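Side-chain contacts in phosphoacetylglucosamine mutase (PDB 5O9X), which interconverts N-acetylglucosamine 6-phosphate and N-acetylglucosamine 1-phosphate, and is caught here with the bisphosphate of glucose bound in its active site: residues 80-83 against 84-88; 358-362 against 363-367. The protein carries 1 engineered substitution. All coordinates share one frame; numbering follows the deposited sequence.

Contact 1. Residues 80-83 against 84-88; sequences LVDP and MGEML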
loop_
_atom_site.group_PDB
_atom_site.type_symbol
_atom_site.label_atom_id
_atom_site.label_comp_id
_atom_site.label_asym_id
_atom_site.label_seq_id
_atom_site.Cartn_x
_atom_site.Cartn_y
_atom_site.Cartn_z
ATOM N N LEU A 80 11.572 -2.662 -3.844
ATOM C CA LEU A 80 11.963 -2.094 -5.153
ATOM C C LEU A 80 10.810 -1.402 -5.956
ATOM O O LEU A 80 9.662 -1.860 -5.961
ATOM C CB LEU A 80 12.723 -3.100 -5.977
ATOM C CG LEU A 80 14.043 -3.371 -5.258
ATOM C CD1 LEU A 80 14.089 -4.829 -4.783
ATOM C CD2 LEU A 80 15.157 -3.029 -6.229
ATOM N N VAL A 81 11.149 -0.318 -6.630
ATOM C CA VAL A 81 10.193 0.510 -7.384
ATOM C C VAL A 81 10.671 0.592 -8.846
ATOM O O VAL A 81 11.743 1.083 -9.107
ATOM C CB VAL A 81 10.033 1.958 -6.812
ATOM C CG1 VAL A 81 8.905 2.716 -7.579
ATOM C CG2 VAL A 81 9.693 1.893 -5.323
ATOM N N ASP A 82 9.820 0.158 -9.771
ATOM C CA ASP A 82 10.138 0.155 -11.225
ATOM C C ASP A 82 9.859 1.565 -11.790
ATOM O O ASP A 82 9.232 2.429 -11.106
ATOM C CB ASP A 82 9.325 -0.922 -11.948
ATOM C CG ASP A 82 10.118 -2.207 -12.247
ATOM O OD1 ASP A 82 11.337 -2.223 -12.181
ATOM O OD2 ASP A 82 9.507 -3.250 -12.600
ATOM N N PRO A 83 10.235 1.800 -13.069
ATOM C CA PRO A 83 10.332 3.191 -13.496
ATOM C C PRO A 83 9.066 4.027 -13.448
ATOM O O PRO A 83 9.198 5.238 -13.337
ATOM C CB PRO A 83 10.810 3.056 -14.978
ATOM C CG PRO A 83 11.742 1.849 -14.855
ATOM C CD PRO A 83 10.817 0.897 -14.111
ATOM N N MET A 84 7.880 3.415 -13.568
ATOM C CA MET A 84 6.645 4.217 -13.629
ATOM C C MET A 84 5.942 4.243 -12.266
ATOM O O MET A 84 4.793 4.663 -12.139
ATOM C CB MET A 84 5.727 3.776 -14.820
ATOM C CG MET A 84 6.329 4.159 -16.207
ATOM S SD MET A 84 6.623 5.971 -16.338
ATOM C CE MET A 84 4.938 6.586 -16.496
ATOM N N GLY A 85 6.652 3.775 -11.247
ATOM C CA GLY A 85 6.107 3.839 -9.881
ATOM C C GLY A 85 5.490 2.537 -9.436
ATOM O O GLY A 85 5.086 2.431 -8.294
ATOM N N GLU A 86 5.406 1.538 -10.317
ATOM C CA GLU A 86 4.836 0.275 -9.923
ATOM C C GLU A 86 5.851 -0.575 -9.119
ATOM O O GLU A 86 7.050 -0.335 -9.150
ATOM C CB GLU A 86 4.210 -0.477 -11.121
ATOM C CG GLU A 86 5.187 -1.167 -12.087
ATOM C CD GLU A 86 5.754 -0.249 -13.201
ATOM O OE1 GLU A 86 5.593 0.979 -13.116
ATOM O OE2 GLU A 86 6.382 -0.768 -14.179
ATOM N N MET A 87 5.337 -1.588 -8.420
ATOM C CA MET A 87 6.164 -2.576 -7.776
ATOM C C MET A 87 7.007 -3.310 -8.784
ATOM O O MET A 87 6.546 -3.648 -9.892
ATOM C CB MET A 87 5.322 -3.613 -7.044
ATOM C CG MET A 87 4.447 -3.034 -5.923
ATOM S SD MET A 87 5.484 -2.306 -4.665
ATOM C CE MET A 87 5.845 -3.875 -3.828
ATOM N N LEU A 88 8.229 -3.602 -8.359
ATOM C CA LEU A 88 9.191 -4.377 -9.139
ATOM C C LEU A 88 8.471 -5.515 -9.824
ATOM O O LEU A 88 7.790 -6.329 -9.162
ATOM C CB LEU A 88 10.319 -4.952 -8.223
ATOM C CG LEU A 88 11.228 -6.008 -8.880
ATOM C CD1 LEU A 88 12.065 -5.289 -9.951
ATOM C CD2 LEU A 88 12.096 -6.757 -7.862
HETATM O O HOH W 1 8.734 -4.483 -5.375
#

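Contact 2. Residues 358-362 against 363-367; sequences CTNTG and VKHLH. With G16 (1,6-di-O-phosphono-alpha-D-glucopyranose), chain B.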
loop_
_atom_site.group_PDB
_atom_site.type_symbol
_atom_site.label_atom_id
_atom_site.label_comp_id
_atom_site.label_asym_id
_atom_site.label_seq_id
_atom_site.Cartn_x
_atom_site.Cartn_y
_atom_site.Cartn_z
ATOM N N CYS A 358 -11.817 -10.589 -7.002
ATOM C CA CYS A 358 -11.068 -10.812 -5.772
ATOM C C CYS A 358 -9.717 -11.318 -6.186
ATOM O O CYS A 358 -9.619 -12.241 -7.012
ATOM C CB CYS A 358 -11.846 -11.860 -4.898
ATOM S SG CYS A 358 -11.067 -12.089 -3.278
ATOM N N THR A 359 -8.641 -10.730 -5.680
ATOM C CA THR A 359 -7.284 -11.145 -6.014
ATOM C C THR A 359 -6.526 -11.560 -4.752
ATOM O O THR A 359 -7.028 -11.380 -3.626
ATOM C CB THR A 359 -6.422 -10.046 -6.720
ATOM O OG1 THR A 359 -6.071 -9.029 -5.769
ATOM C CG2 THR A 359 -7.182 -9.378 -7.910
ATOM N N ASN A 360 -5.329 -12.092 -4.942
ATOM C CA ASN A 360 -4.414 -12.344 -3.793
ATOM C C ASN A 360 -4.098 -11.046 -3.030
ATOM O O ASN A 360 -4.162 -9.960 -3.612
ATOM C CB ASN A 360 -3.052 -12.912 -4.282
ATOM C CG ASN A 360 -3.146 -14.359 -4.766
ATOM O OD1 ASN A 360 -4.225 -14.957 -4.831
ATOM N ND2 ASN A 360 -2.002 -14.909 -5.133
ATOM N N THR A 361 -3.707 -11.195 -1.762
ATOM C CA THR A 361 -3.219 -10.100 -0.948
ATOM C C THR A 361 -1.937 -9.527 -1.543
ATOM O O THR A 361 -1.051 -10.283 -2.027
ATOM C CB THR A 361 -3.016 -10.578 0.491
ATOM O OG1 THR A 361 -4.302 -10.585 1.095
ATOM C CG2 THR A 361 -2.119 -9.655 1.310
ATOM N N GLY A 362 -1.853 -8.200 -1.511
ATOM C CA GLY A 362 -0.593 -7.515 -1.944
ATOM C C GLY A 362 -1.000 -6.596 -3.122
ATOM O O GLY A 362 -1.529 -7.058 -4.145
ATOM N N VAL A 363 -0.696 -5.297 -3.010
ATOM C CA VAL A 363 -1.025 -4.273 -4.011
ATOM C C VAL A 363 -0.675 -4.657 -5.491
ATOM O O VAL A 363 -1.412 -4.384 -6.419
ATOM C CB VAL A 363 -0.265 -2.923 -3.664
ATOM C CG1 VAL A 363 -0.594 -1.837 -4.695
ATOM C CG2 VAL A 363 -0.687 -2.421 -2.300
ATOM N N LYS A 364 0.427 -5.326 -5.683
ATOM C CA LYS A 364 0.840 -5.744 -7.005
ATOM C C LYS A 364 -0.280 -6.521 -7.708
ATOM O O LYS A 364 -0.631 -6.253 -8.858
ATOM C CB LYS A 364 2.188 -6.530 -6.895
ATOM C CG LYS A 364 2.144 -7.861 -6.066
ATOM C CD LYS A 364 3.498 -8.220 -5.407
ATOM C CE LYS A 364 3.679 -9.701 -5.008
ATOM N NZ LYS A 364 4.987 -10.010 -4.266
ATOM N N HIS A 365 -0.882 -7.479 -7.000
ATOM C CA HIS A 365 -2.005 -8.256 -7.534
ATOM C C HIS A 365 -3.268 -7.436 -7.786
ATOM O O HIS A 365 -4.018 -7.698 -8.777
ATOM C CB HIS A 365 -2.326 -9.403 -6.558
ATOM C CG HIS A 365 -1.135 -10.292 -6.335
ATOM N ND1 HIS A 365 -0.559 -11.031 -7.348
ATOM C CD2 HIS A 365 -0.426 -10.567 -5.220
ATOM C CE1 HIS A 365 0.456 -11.723 -6.862
ATOM N NE2 HIS A 365 0.567 -11.454 -5.569
ATOM N N LEU A 366 -3.587 -6.514 -6.863
ATOM C CA LEU A 366 -4.808 -5.724 -7.088
ATOM C C LEU A 366 -4.650 -4.813 -8.299
ATOM O O LEU A 366 -5.617 -4.646 -9.039
ATOM C CB LEU A 366 -5.214 -4.816 -5.869
ATOM C CG LEU A 366 -5.813 -5.622 -4.680
ATOM C CD1 LEU A 366 -4.742 -6.246 -3.739
ATOM C CD2 LEU A 366 -6.633 -4.629 -3.809
ATOM N N HIS A 367 -3.477 -4.189 -8.412
ATOM C CA HIS A 367 -3.152 -3.237 -9.483
ATOM C C HIS A 367 -3.276 -3.972 -10.801
ATOM O O HIS A 367 -3.970 -3.490 -11.716
ATOM C CB HIS A 367 -1.717 -2.712 -9.354
ATOM C CG HIS A 367 -1.298 -1.822 -10.491
ATOM N ND1 HIS A 367 -0.326 -2.180 -11.405
ATOM C CD2 HIS A 367 -1.755 -0.600 -10.880
ATOM C CE1 HIS A 367 -0.203 -1.217 -12.306
ATOM N NE2 HIS A 367 -1.073 -0.261 -12.020
HETATM C C1 G16 B . 1.977 -5.052 2.864
HETATM C C2 G16 B . 1.424 -5.092 1.442
HETATM C C3 G16 B . -0.135 -5.177 1.477
HETATM C C4 G16 B . -0.675 -6.342 2.289
HETATM C C5 G16 B . -0.095 -6.242 3.694
HETATM C C6 G16 B . -0.294 -7.471 4.550
HETATM O O1 G16 B . 1.503 -3.867 3.512
HETATM O O2 G16 B . 1.860 -3.975 0.607
HETATM O O3 G16 B . -0.564 -5.158 0.174
HETATM O O4 G16 B . -2.162 -6.373 2.438
HETATM O O5 G16 B . 1.352 -6.196 3.672
HETATM O O6 G16 B . 0.371 -8.611 3.840
HETATM P P G16 B . 0.421 -10.057 4.573
HETATM O O1P G16 B . -1.008 -10.429 5.030
HETATM O O2P G16 B . 1.317 -9.919 5.827
HETATM O O3P G16 B . 1.094 -11.059 3.611
HETATM P "P'" G16 B . 2.506 -2.715 4.105
HETATM O O1X G16 B . 3.731 -2.621 3.156
HETATM O O2X G16 B . 3.048 -3.246 5.470
HETATM O O3X G16 B . 1.700 -1.492 4.375
#

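Contact 1. Residues 80-83 against 84-88
Asp-82 lays its carboxylate across Leu-88: Asp-82 OD2 is 3.7 Å from the backbone CA of Leu-88, and OD1 is 3.9 Å from its CD1 methyl. The carboxylate is held on both oxygens, OD1 by a salt bridge to Arg-53 of helix 40-56 and OD2 by the backbone N of Glu-89. Arg-53 probably also eases the nearness of a second carboxylate, since Glu-86 OE2 stands 4.3 Å from Asp-82 OD2. Strand 75-81 ends here in a type I beta turn from Asp-82 to Gly-85 with a G1 beta bulge. Gly-85 N donates to Asp-82 O at 2.9 Å, Gly-85 itself takes the left-handed conformation (phi 99°), and Asp-82 N donates to Glu-86 O at 2.9 Å as the chain doubles back. Leu-88 N reaches Leu-80 O at 3.3 Å; a water donates to the same oxygen. A chi1 of 168°, with CG opposite the backbone N, lays Leu-88 along Leu-80 in the same direction, Leu-88 CB to Leu-80 CB 3.8 Å. Helix 40-56 packs on this leucine pair, Val-46 and Ala-50 touching Leu-80 and Leu-49 touching Leu-88.

Contact 2. Residues 358-362 against 363-367
The sugar-binding pocket of the mutase is lined here by a strand-to-helix junction, in which Gly-362 sits at the N-cap of helix 363-370 and meets His-365 and Leu-366 in its first turn. Gly-362 O receives two weak bonds, from His-365 N at 3.0 Å with a bent N-H...O angle of 127°, and from Leu-366 N at 3.5 Å. The CD1 methyl of Leu-366 closes over the same oxygen at 3.3 Å. With CG beside its own N (chi1 -58°), His-365 turns its ring back toward the incoming loop. Asn-360 CB lies over one face in a CH-pi contact, 4.0 Å from the ring centroid and 24° off the normal, while Lys-364 CG flanks the opposite face, displaced toward the rim. At the ring edge, CD2 points to Thr-361 O, 3.3 Å away and near the ring plane. In this alpha/beta domain the junction follows strand 356-359, an outermost strand of its four-stranded sheet, and the helix start faces the ligand: Val-363 N donates to O3 of the bound glucose 1,6-bisphosphate at 3.2 Å. Glu-380 serves the loop and the ligand together, accepting from Gly-362 N through OE2 and bonding the ligand through OE1. Back at the strand end, Thr-359 OG1 donates to Asn-360 O, and the same hydroxyl oxygen lies 3.6 Å from CG of Leu-366; Val-335 and Thr-337 of strand 332-337 touch both side chains.

Overall arrangement
Contact 1 comes first along the chain, at the end of strand 75-81 in the mixed five-stranded sheet of domain I; contact 2 follows far later, after strand 356-359 in the four-stranded sheet of domain III. They share neither sheet nor helix, yet their centres lie about 15 Å apart and they touch through Met-87 CG and Lys-364 CB at 4.3 Å. A charged link spans the same boundary: Lys-364 NZ forms a salt bridge with Glu-93 on helix 91-101, just beyond contact 1. Contact 2 holds three ligand-pocket residues, whereas the Met-87 side chain is about 6 Å from the sugar bisphosphate, which places this part of the boundary between the two domains beside the active site.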